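Local coordinates for protein 6-phosphogluconolactonase (Thermotoga maritima, PDB 1VL1) that hydrolyses 6-phosphogluconolactone to 6-phosphogluconate, the second step of the oxidative pentose phosphate pathway, at residues A[15-25]-A[224-232]; A[148-157]-A[213-221]. One frame throughout, in Å; residues are numbered along the deposited sequence.

Contact 1: residues A[15-25]-A[224-232]; sequences KTVIYLLEDGY and EKTVWFVGK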
loop_
_atom_site.group_PDB
_atom_site.type_symbol
_atom_site.label_atom_id
_atom_site.label_comp_id
_atom_site.label_asym_id
_atom_site.label_seq_id
_atom_site.Cartn_x
_atom_site.Cartn_y
_atom_site.Cartn_z
ATOM N N LYS A 15 -8.500 -16.108 6.182
ATOM C CA LYS A 15 -9.704 -15.462 6.744
ATOM C C LYS A 15 -9.518 -13.936 6.709
ATOM O O LYS A 15 -8.464 -13.423 6.301
ATOM C CB LYS A 15 -9.932 -15.951 8.169
ATOM C CG LYS A 15 -8.776 -15.610 9.141
ATOM C CD LYS A 15 -8.463 -16.720 10.137
ATOM C CE LYS A 15 -7.656 -16.175 11.347
ATOM N NZ LYS A 15 -6.715 -17.172 12.004
ATOM N N THR A 16 -10.574 -13.228 7.098
ATOM C CA THR A 16 -10.547 -11.777 7.207
ATOM C C THR A 16 -10.838 -11.432 8.663
ATOM O O THR A 16 -11.726 -12.038 9.269
ATOM C CB THR A 16 -11.626 -11.170 6.280
ATOM O OG1 THR A 16 -11.285 -11.442 4.905
ATOM C CG2 THR A 16 -11.667 -9.658 6.370
ATOM N N VAL A 17 -10.111 -10.452 9.194
ATOM C CA VAL A 17 -10.349 -9.912 10.534
ATOM C C VAL A 17 -10.602 -8.412 10.390
ATOM O O VAL A 17 -9.929 -7.760 9.614
ATOM C CB VAL A 17 -9.182 -10.254 11.488
ATOM C CG1 VAL A 17 -9.450 -9.748 12.856
ATOM C CG2 VAL A 17 -8.950 -11.766 11.505
ATOM N N ILE A 18 -11.652 -7.906 11.061
ATOM C CA ILE A 18 -11.966 -6.486 11.103
ATOM C C ILE A 18 -11.941 -6.003 12.561
ATOM O O ILE A 18 -12.609 -6.546 13.403
ATOM C CB ILE A 18 -13.391 -6.202 10.514
ATOM C CG1 ILE A 18 -13.462 -6.604 9.043
ATOM C CG2 ILE A 18 -13.708 -4.748 10.672
ATOM C CD1 ILE A 18 -14.798 -6.932 8.574
ATOM N N TYR A 19 -11.097 -4.991 12.816
ATOM C CA TYR A 19 -11.020 -4.308 14.097
ATOM C C TYR A 19 -11.773 -3.013 13.971
ATOM O O TYR A 19 -11.427 -2.235 13.084
ATOM C CB TYR A 19 -9.570 -3.978 14.427
ATOM C CG TYR A 19 -8.722 -5.189 14.752
ATOM C CD1 TYR A 19 -8.625 -5.675 16.036
ATOM C CD2 TYR A 19 -7.982 -5.810 13.774
ATOM C CE1 TYR A 19 -7.866 -6.769 16.309
ATOM C CE2 TYR A 19 -7.229 -6.902 14.044
ATOM C CZ TYR A 19 -7.143 -7.364 15.294
ATOM O OH TYR A 19 -6.334 -8.448 15.541
ATOM N N LEU A 20 -12.732 -2.779 14.856
ATOM C CA LEU A 20 -13.512 -1.555 14.911
ATOM C C LEU A 20 -13.014 -0.781 16.119
ATOM O O LEU A 20 -13.163 -1.236 17.254
ATOM C CB LEU A 20 -14.992 -1.808 15.077
ATOM C CG LEU A 20 -15.728 -2.651 14.050
ATOM C CD1 LEU A 20 -17.164 -2.725 14.434
ATOM C CD2 LEU A 20 -15.577 -2.033 12.699
ATOM N N LEU A 21 -12.445 0.391 15.852
ATOM C CA LEU A 21 -11.755 1.207 16.836
ATOM C C LEU A 21 -12.466 2.557 17.004
ATOM O O LEU A 21 -12.858 3.192 16.030
ATOM C CB LEU A 21 -10.334 1.468 16.366
ATOM C CG LEU A 21 -9.537 0.199 16.075
ATOM C CD1 LEU A 21 -8.509 0.348 14.979
ATOM C CD2 LEU A 21 -8.916 -0.242 17.385
ATOM N N GLU A 22 -12.556 2.979 18.243
ATOM C CA GLU A 22 -13.293 4.173 18.659
ATOM C C GLU A 22 -12.349 5.287 19.117
ATOM O O GLU A 22 -12.754 6.462 19.212
ATOM C CB GLU A 22 -14.155 3.823 19.857
ATOM C CG GLU A 22 -15.316 2.866 19.608
ATOM C CD GLU A 22 -16.511 3.546 18.958
ATOM O OE1 GLU A 22 -16.543 4.804 18.901
ATOM O OE2 GLU A 22 -17.426 2.821 18.501
ATOM N N ASP A 23 -11.128 4.898 19.471
ATOM C CA ASP A 23 -10.188 5.755 20.145
ATOM C C ASP A 23 -8.789 5.155 20.013
ATOM O O ASP A 23 -8.641 3.945 19.931
ATOM C CB ASP A 23 -10.566 5.823 21.601
ATOM C CG ASP A 23 -10.127 7.063 22.218
ATOM O OD1 ASP A 23 -10.888 8.047 22.185
ATOM O OD2 ASP A 23 -9.019 7.146 22.747
ATOM N N GLY A 24 -7.760 5.987 19.963
ATOM C CA GLY A 24 -6.387 5.506 19.821
ATOM C C GLY A 24 -6.087 4.762 18.525
ATOM O O GLY A 24 -5.269 3.834 18.514
ATOM N N TYR A 25 -6.668 5.227 17.421
ATOM C CA TYR A 25 -6.584 4.499 16.150
ATOM C C TYR A 25 -5.135 4.309 15.733
ATOM O O TYR A 25 -4.671 3.189 15.503
ATOM C CB TYR A 25 -7.359 5.245 15.072
ATOM C CG TYR A 25 -7.302 4.549 13.753
ATOM C CD1 TYR A 25 -8.191 3.519 13.464
ATOM C CD2 TYR A 25 -6.341 4.896 12.804
ATOM C CE1 TYR A 25 -8.115 2.828 12.234
ATOM C CE2 TYR A 25 -6.232 4.233 11.585
ATOM C CZ TYR A 25 -7.148 3.191 11.286
ATOM O OH TYR A 25 -7.019 2.555 10.059
ATOM N N GLU A 224 -2.383 -15.318 3.615
ATOM C CA GLU A 224 -2.558 -15.843 4.959
ATOM C C GLU A 224 -3.739 -15.168 5.642
ATOM O O GLU A 224 -4.581 -15.822 6.262
ATOM C CB GLU A 224 -1.286 -15.654 5.775
ATOM C CG GLU A 224 -0.155 -16.578 5.364
ATOM C CD GLU A 224 -0.521 -18.025 5.567
ATOM O OE1 GLU A 224 -0.998 -18.367 6.682
ATOM O OE2 GLU A 224 -0.356 -18.826 4.613
ATOM N N LYS A 225 -3.795 -13.856 5.516
ATOM C CA LYS A 225 -4.806 -13.058 6.213
ATOM C C LYS A 225 -5.044 -11.694 5.606
ATOM O O LYS A 225 -4.132 -11.082 5.105
ATOM C CB LYS A 225 -4.371 -12.857 7.659
ATOM C CG LYS A 225 -5.515 -12.671 8.606
ATOM C CD LYS A 225 -5.059 -12.607 10.088
ATOM C CE LYS A 225 -4.457 -13.889 10.514
ATOM N NZ LYS A 225 -4.543 -14.106 12.007
ATOM N N THR A 226 -6.297 -11.228 5.679
ATOM C CA THR A 226 -6.658 -9.862 5.376
ATOM C C THR A 226 -7.234 -9.246 6.647
ATOM O O THR A 226 -8.059 -9.845 7.332
ATOM C CB THR A 226 -7.702 -9.810 4.278
ATOM O OG1 THR A 226 -7.213 -10.515 3.125
ATOM C CG2 THR A 226 -7.950 -8.455 3.833
ATOM N N VAL A 227 -6.729 -8.079 6.985
ATOM C CA VAL A 227 -7.119 -7.373 8.198
ATOM C C VAL A 227 -7.533 -5.963 7.894
ATOM O O VAL A 227 -6.802 -5.229 7.227
ATOM C CB VAL A 227 -5.931 -7.300 9.167
ATOM C CG1 VAL A 227 -6.379 -6.548 10.436
ATOM C CG2 VAL A 227 -5.385 -8.722 9.531
ATOM N N TRP A 228 -8.694 -5.544 8.400
ATOM C CA TRP A 228 -9.139 -4.168 8.289
ATOM C C TRP A 228 -9.011 -3.511 9.688
ATOM O O TRP A 228 -9.451 -4.054 10.685
ATOM C CB TRP A 228 -10.594 -4.095 7.849
ATOM C CG TRP A 228 -10.827 -4.619 6.443
ATOM C CD1 TRP A 228 -10.816 -5.928 6.065
ATOM C CD2 TRP A 228 -11.107 -3.866 5.272
ATOM N NE1 TRP A 228 -11.066 -6.042 4.731
ATOM C CE2 TRP A 228 -11.205 -4.781 4.201
ATOM C CE3 TRP A 228 -11.255 -2.520 5.005
ATOM C CZ2 TRP A 228 -11.514 -4.390 2.915
ATOM C CZ3 TRP A 228 -11.559 -2.135 3.711
ATOM C CH2 TRP A 228 -11.657 -3.069 2.683
ATOM N N PHE A 229 -8.434 -2.310 9.713
ATOM C CA PHE A 229 -8.424 -1.496 10.915
ATOM C C PHE A 229 -9.346 -0.323 10.602
ATOM O O PHE A 229 -9.002 0.543 9.777
ATOM C CB PHE A 229 -7.001 -1.016 11.221
ATOM C CG PHE A 229 -6.054 -2.101 11.566
ATOM C CD1 PHE A 229 -6.066 -2.647 12.804
ATOM C CD2 PHE A 229 -5.113 -2.573 10.637
ATOM C CE1 PHE A 229 -5.200 -3.687 13.137
ATOM C CE2 PHE A 229 -4.228 -3.613 10.981
ATOM C CZ PHE A 229 -4.253 -4.139 12.216
ATOM N N VAL A 230 -10.505 -0.305 11.238
ATOM C CA VAL A 230 -11.570 0.631 10.919
ATOM C C VAL A 230 -11.804 1.604 12.059
ATOM O O VAL A 230 -12.144 1.193 13.180
ATOM C CB VAL A 230 -12.853 -0.115 10.665
ATOM C CG1 VAL A 230 -13.979 0.867 10.243
ATOM C CG2 VAL A 230 -12.609 -1.209 9.624
ATOM N N GLY A 231 -11.574 2.889 11.774
ATOM C CA GLY A 231 -11.771 3.959 12.751
ATOM C C GLY A 231 -13.098 4.682 12.537
ATOM O O GLY A 231 -13.594 4.743 11.428
ATOM N N LYS A 232 -13.638 5.230 13.627
ATOM C CA LYS A 232 -14.874 6.061 13.671
ATOM C C LYS A 232 -16.162 5.289 14.039
ATOM O O LYS A 232 -16.151 4.295 14.806
ATOM C CB LYS A 232 -15.100 6.845 12.366
ATOM C CG LYS A 232 -14.429 8.221 12.279
ATOM C CD LYS A 232 -12.916 8.172 12.222
ATOM C CE LYS A 232 -12.372 9.520 11.702
ATOM N NZ LYS A 232 -10.891 9.539 11.374
HETATM O O HOH W 1 -7.170 -13.364 3.336
#

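Contact 2: residues A[148-157]-A[213-221]; sequences DGHVASIFDL and TPLPAYFVR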
loop_
_atom_site.group_PDB
_atom_site.type_symbol
_atom_site.label_atom_id
_atom_site.label_comp_id
_atom_site.label_asym_id
_atom_site.label_seq_id
_atom_site.Cartn_x
_atom_site.Cartn_y
_atom_site.Cartn_z
ATOM N N ASP A 148 -14.811 5.575 -2.661
ATOM C CA ASP A 148 -15.418 4.831 -3.773
ATOM C C ASP A 148 -15.092 3.328 -3.802
ATOM O O ASP A 148 -15.586 2.598 -4.676
ATOM C CB ASP A 148 -15.025 5.462 -5.107
ATOM C CG ASP A 148 -13.524 5.563 -5.299
ATOM O OD1 ASP A 148 -12.718 5.125 -4.435
ATOM O OD2 ASP A 148 -13.046 6.141 -6.314
ATOM N N GLY A 149 -14.308 2.831 -2.836
ATOM C CA GLY A 149 -13.957 1.462 -2.838
ATOM C C GLY A 149 -12.671 1.133 -3.576
ATOM O O GLY A 149 -12.273 -0.022 -3.605
ATOM N N HIS A 150 -11.974 2.153 -4.120
ATOM C CA HIS A 150 -10.773 1.902 -4.865
ATOM C C HIS A 150 -9.597 1.526 -3.928
ATOM O O HIS A 150 -9.608 1.832 -2.728
ATOM C CB HIS A 150 -10.448 3.095 -5.803
ATOM C CG HIS A 150 -9.575 4.144 -5.198
ATOM N ND1 HIS A 150 -10.078 5.291 -4.621
ATOM C CD2 HIS A 150 -8.224 4.236 -5.114
ATOM C CE1 HIS A 150 -9.068 6.037 -4.187
ATOM N NE2 HIS A 150 -7.933 5.431 -4.488
ATOM N N VAL A 151 -8.635 0.788 -4.450
ATOM C CA VAL A 151 -7.447 0.385 -3.711
ATOM C C VAL A 151 -6.216 0.619 -4.571
ATOM O O VAL A 151 -6.289 0.527 -5.793
ATOM C CB VAL A 151 -7.599 -1.086 -3.336
ATOM C CG1 VAL A 151 -7.701 -1.974 -4.582
ATOM C CG2 VAL A 151 -6.505 -1.536 -2.387
ATOM N N ALA A 152 -5.104 1.033 -3.966
ATOM C CA ALA A 152 -3.935 1.394 -4.725
ATOM C C ALA A 152 -4.382 2.497 -5.709
ATOM O O ALA A 152 -5.066 3.420 -5.268
ATOM C CB ALA A 152 -3.251 0.169 -5.386
ATOM N N SER A 153 -4.070 2.381 -6.988
ATOM C CA SER A 153 -4.706 3.229 -8.021
ATOM C C SER A 153 -5.527 2.348 -8.977
ATOM O O SER A 153 -5.599 2.599 -10.200
ATOM C CB SER A 153 -3.705 4.105 -8.762
ATOM O OG SER A 153 -3.352 5.311 -8.071
ATOM N N ILE A 154 -6.116 1.299 -8.412
ATOM C CA ILE A 154 -7.071 0.471 -9.142
ATOM C C ILE A 154 -8.498 1.036 -8.916
ATOM O O ILE A 154 -9.077 0.881 -7.822
ATOM C CB ILE A 154 -7.016 -0.972 -8.696
ATOM C CG1 ILE A 154 -5.598 -1.551 -8.797
ATOM C CG2 ILE A 154 -8.054 -1.756 -9.480
ATOM C CD1 ILE A 154 -5.352 -2.789 -8.017
ATOM N N PHE A 155 -9.029 1.685 -9.938
ATOM C CA PHE A 155 -10.344 2.317 -9.919
ATOM C C PHE A 155 -11.361 1.482 -10.683
ATOM O O PHE A 155 -12.554 1.580 -10.415
ATOM C CB PHE A 155 -10.285 3.722 -10.531
ATOM C CG PHE A 155 -9.550 4.725 -9.655
ATOM C CD1 PHE A 155 -10.192 5.428 -8.683
ATOM C CD2 PHE A 155 -8.207 4.891 -9.773
ATOM C CE1 PHE A 155 -9.499 6.301 -7.867
ATOM C CE2 PHE A 155 -7.508 5.730 -8.936
ATOM C CZ PHE A 155 -8.139 6.420 -7.992
ATOM N N ASP A 156 -10.870 0.680 -11.618
ATOM C CA ASP A 156 -11.628 -0.161 -12.544
ATOM C C ASP A 156 -11.154 -1.618 -12.435
ATOM O O ASP A 156 -9.970 -1.889 -12.285
ATOM C CB ASP A 156 -11.445 0.328 -13.994
ATOM C CG ASP A 156 -12.171 1.601 -14.235
ATOM O OD1 ASP A 156 -13.410 1.562 -14.204
ATOM O OD2 ASP A 156 -11.608 2.684 -14.382
ATOM N N LEU A 157 -12.064 -2.570 -12.584
ATOM C CA LEU A 157 -11.641 -3.958 -12.478
ATOM C C LEU A 157 -10.669 -4.385 -13.583
ATOM O O LEU A 157 -9.750 -5.166 -13.319
ATOM C CB LEU A 157 -12.850 -4.916 -12.383
ATOM C CG LEU A 157 -13.834 -4.579 -11.248
ATOM C CD1 LEU A 157 -14.873 -5.658 -11.208
ATOM C CD2 LEU A 157 -13.144 -4.452 -9.922
ATOM N N THR A 213 -20.133 -6.971 -2.889
ATOM C CA THR A 213 -20.109 -5.953 -3.926
ATOM C C THR A 213 -18.688 -5.884 -4.473
ATOM O O THR A 213 -17.739 -5.731 -3.695
ATOM C CB THR A 213 -20.532 -4.598 -3.333
ATOM O OG1 THR A 213 -21.828 -4.696 -2.759
ATOM C CG2 THR A 213 -20.612 -3.518 -4.406
ATOM N N PRO A 214 -18.517 -6.000 -5.801
ATOM C CA PRO A 214 -17.202 -6.121 -6.420
ATOM C C PRO A 214 -16.458 -4.776 -6.577
ATOM O O PRO A 214 -15.944 -4.452 -7.645
ATOM C CB PRO A 214 -17.535 -6.789 -7.791
ATOM C CG PRO A 214 -18.845 -6.268 -8.105
ATOM C CD PRO A 214 -19.606 -6.187 -6.773
ATOM N N LEU A 215 -16.383 -3.998 -5.516
ATOM C CA LEU A 215 -15.511 -2.817 -5.496
ATOM C C LEU A 215 -14.081 -3.315 -5.607
ATOM O O LEU A 215 -13.809 -4.465 -5.235
ATOM C CB LEU A 215 -15.656 -2.068 -4.161
ATOM C CG LEU A 215 -17.039 -1.624 -3.776
ATOM C CD1 LEU A 215 -17.063 -0.967 -2.386
ATOM C CD2 LEU A 215 -17.625 -0.729 -4.781
ATOM N N PRO A 216 -13.161 -2.491 -6.125
ATOM C CA PRO A 216 -11.768 -2.968 -6.261
ATOM C C PRO A 216 -11.197 -3.636 -4.990
ATOM O O PRO A 216 -10.525 -4.663 -5.088
ATOM C CB PRO A 216 -11.001 -1.712 -6.655
ATOM C CG PRO A 216 -12.038 -1.001 -7.532
ATOM C CD PRO A 216 -13.321 -1.142 -6.733
ATOM N N ALA A 217 -11.405 -2.999 -3.839
ATOM C CA ALA A 217 -10.872 -3.523 -2.598
ATOM C C ALA A 217 -11.348 -4.908 -2.272
ATOM O O ALA A 217 -10.700 -5.633 -1.478
ATOM C CB ALA A 217 -11.137 -2.600 -1.473
ATOM N N TYR A 218 -12.526 -5.272 -2.762
ATOM C CA TYR A 218 -13.078 -6.636 -2.555
ATOM C C TYR A 218 -12.123 -7.706 -3.040
ATOM O O TYR A 218 -12.092 -8.776 -2.470
ATOM C CB TYR A 218 -14.393 -6.818 -3.321
ATOM C CG TYR A 218 -15.012 -8.174 -3.225
ATOM C CD1 TYR A 218 -15.677 -8.582 -2.077
ATOM C CD2 TYR A 218 -14.937 -9.063 -4.307
ATOM C CE1 TYR A 218 -16.260 -9.843 -2.011
ATOM C CE2 TYR A 218 -15.549 -10.275 -4.275
ATOM C CZ TYR A 218 -16.169 -10.685 -3.100
ATOM O OH TYR A 218 -16.794 -11.914 -3.030
ATOM N N PHE A 219 -11.313 -7.401 -4.053
ATOM C CA PHE A 219 -10.478 -8.458 -4.689
ATOM C C PHE A 219 -9.088 -8.597 -4.154
ATOM O O PHE A 219 -8.353 -9.486 -4.611
ATOM C CB PHE A 219 -10.442 -8.263 -6.209
ATOM C CG PHE A 219 -11.792 -8.355 -6.849
ATOM C CD1 PHE A 219 -12.381 -9.589 -7.122
ATOM C CD2 PHE A 219 -12.497 -7.214 -7.123
ATOM C CE1 PHE A 219 -13.636 -9.675 -7.654
ATOM C CE2 PHE A 219 -13.792 -7.304 -7.670
ATOM C CZ PHE A 219 -14.339 -8.530 -7.957
ATOM N N VAL A 220 -8.711 -7.773 -3.181
ATOM C CA VAL A 220 -7.352 -7.770 -2.661
ATOM C C VAL A 220 -7.375 -8.479 -1.312
ATOM O O VAL A 220 -8.022 -8.037 -0.343
ATOM C CB VAL A 220 -6.730 -6.351 -2.517
ATOM C CG1 VAL A 220 -5.337 -6.464 -1.986
ATOM C CG2 VAL A 220 -6.642 -5.700 -3.825
ATOM N N ARG A 221 -6.696 -9.615 -1.267
ATOM C CA ARG A 221 -6.666 -10.474 -0.095
ATOM C C ARG A 221 -5.281 -10.967 0.173
ATOM O O ARG A 221 -4.535 -11.297 -0.770
ATOM C CB ARG A 221 -7.562 -11.668 -0.296
ATOM C CG ARG A 221 -8.986 -11.363 -0.648
ATOM C CD ARG A 221 -9.815 -10.756 0.463
ATOM N NE ARG A 221 -11.152 -10.403 -0.077
ATOM C CZ ARG A 221 -12.236 -11.146 -0.054
ATOM N NH1 ARG A 221 -12.223 -12.360 0.509
ATOM N NH2 ARG A 221 -13.356 -10.679 -0.618
#

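Contact 1: residues A[15-25]-A[224-232]
Tyr19 and Phe229 lie alongside each other on one face of the sheet, pointing the same way. Their planes are only 11° apart, but the rings are slid so far that they barely overlap, with CD2 of Tyr19 3.6 Å from CE1 of Phe229. CG1 of Val227 touches both rings: it meets the edge of Tyr19 in plane, 3.7 Å from CE2, and lies over one face of Phe229, offset toward the rim. Helix 25-43 packs on this side, Phe28 meeting Tyr19 and Val29 touching Phe229.

On the other face, CG2 of Thr16 comes to the edge of the Trp228 indole, 3.8 Å from CD1. Ile18 runs beside Trp228 through CG1, while its CG2 crosses over to CG2 of Val230 at 3.9 Å. CD2 of Leu20 then rests on Val230 CB, and helix 200-210 packs against Trp228 and Val230.

The backbones beneath are two parallel strands in register at the edge of a Rossmann-like α/β sheet, the N-terminal strand flanking the C-terminal one. Their bonds alternate in the usual parallel fashion, Trp228 N giving to Val17 O and Tyr19 N to Trp228 O.

Tyr25, at the start of helix 25-43, reaches back with CG anti to the backbone N (chi1 180°). Its OH donates to Phe229 O at 2.8 Å, from 48° above the carbonyl plane. CD1 of the same ring lies 3.7 Å from Gly231 CA, where any side chain would collide with it. At the opposite end the side chains of Lys15 and Lys225 lie side by side and bring two like charges close, NZ to NZ 3.8 Å, which probably costs some repulsion.

Contact 2: residues A[148-157]-A[213-221]
Pro216 packs into the loop 148-157, whose Asp148 and His150 form an Asx turn after strand 140-143 of the Rossmann-like core; the proline itself begins the short 3-10 segment 216-219.

A single hydrogen bond joins the two backbones: Ala217 N donates to Gly149 O at 3.1 Å, nearly in line with the carbonyl. The same oxygen lies against the proline ring, 3.5 Å from Pro216 CD. Two things favour glycine at Gly149: its backbone angles would jam a side chain against the preceding carbonyl, and CD1 of Leu215 occupies the space a CB would need.

The rest is van der Waals packing, of side chains on one another and on carbonyl oxygens. CB of Pro216 lies 3.4 Å from Ile154 O and also touches Ile154 CG2, the two side chains sliding past each other in opposite directions. Val151 turns CG1 between its backbone N and carbonyl carbon (chi1 62°), a choice that sets this methyl against both Pro216 CB and Val220 CG2. Leu157 crosses Phe219 at about a right angle, CD2 lying 3.7 Å from CE2 of the ring and close to Pro214 O. With an alanine here the two methyls that meet Phe219 would be gone, and a gap would probably open beside Pro214 and Pro216.

Within the loop His150 is held by packing and by hydrogen bonds: CE1 of Phe155 stands over the centre of the imidazole, and NE2 hydrogen-bonds a citrate, probably from the crystallisation liquor. OD1 of Asp148 takes two bonds, one from His150 N, met above the carboxylate plane, and one from ND1, 2.7 Å long, which lies in the ring plane and uses the syn lone pair.

How the contacts relate
The centres of the two contacts are 18 Å apart. Along the chain the order is 15-25, 148-157, 213-221, 224-232, so both segments of contact 2 fall between the strands that contact 1 brings together. Segment 213-221 leads almost directly into strand 225-231, and the contacts touch there: Thr226 OG1, hydrogen-bonded to Gly222 N, packs 3.3 Å from Arg221 CA, and Trp228 CH2 lies 4.2 Å from Ala217 CB. Phe195 of strand 192-198 is common ground, stacked on Trp228 and touched by Val151 and Ala217; helix 200-210 also borders both. Contact 1 thus forms one edge of the sheet by pairing the first strand with the last, while contact 2 joins loops beside His150, where a citrate is bound.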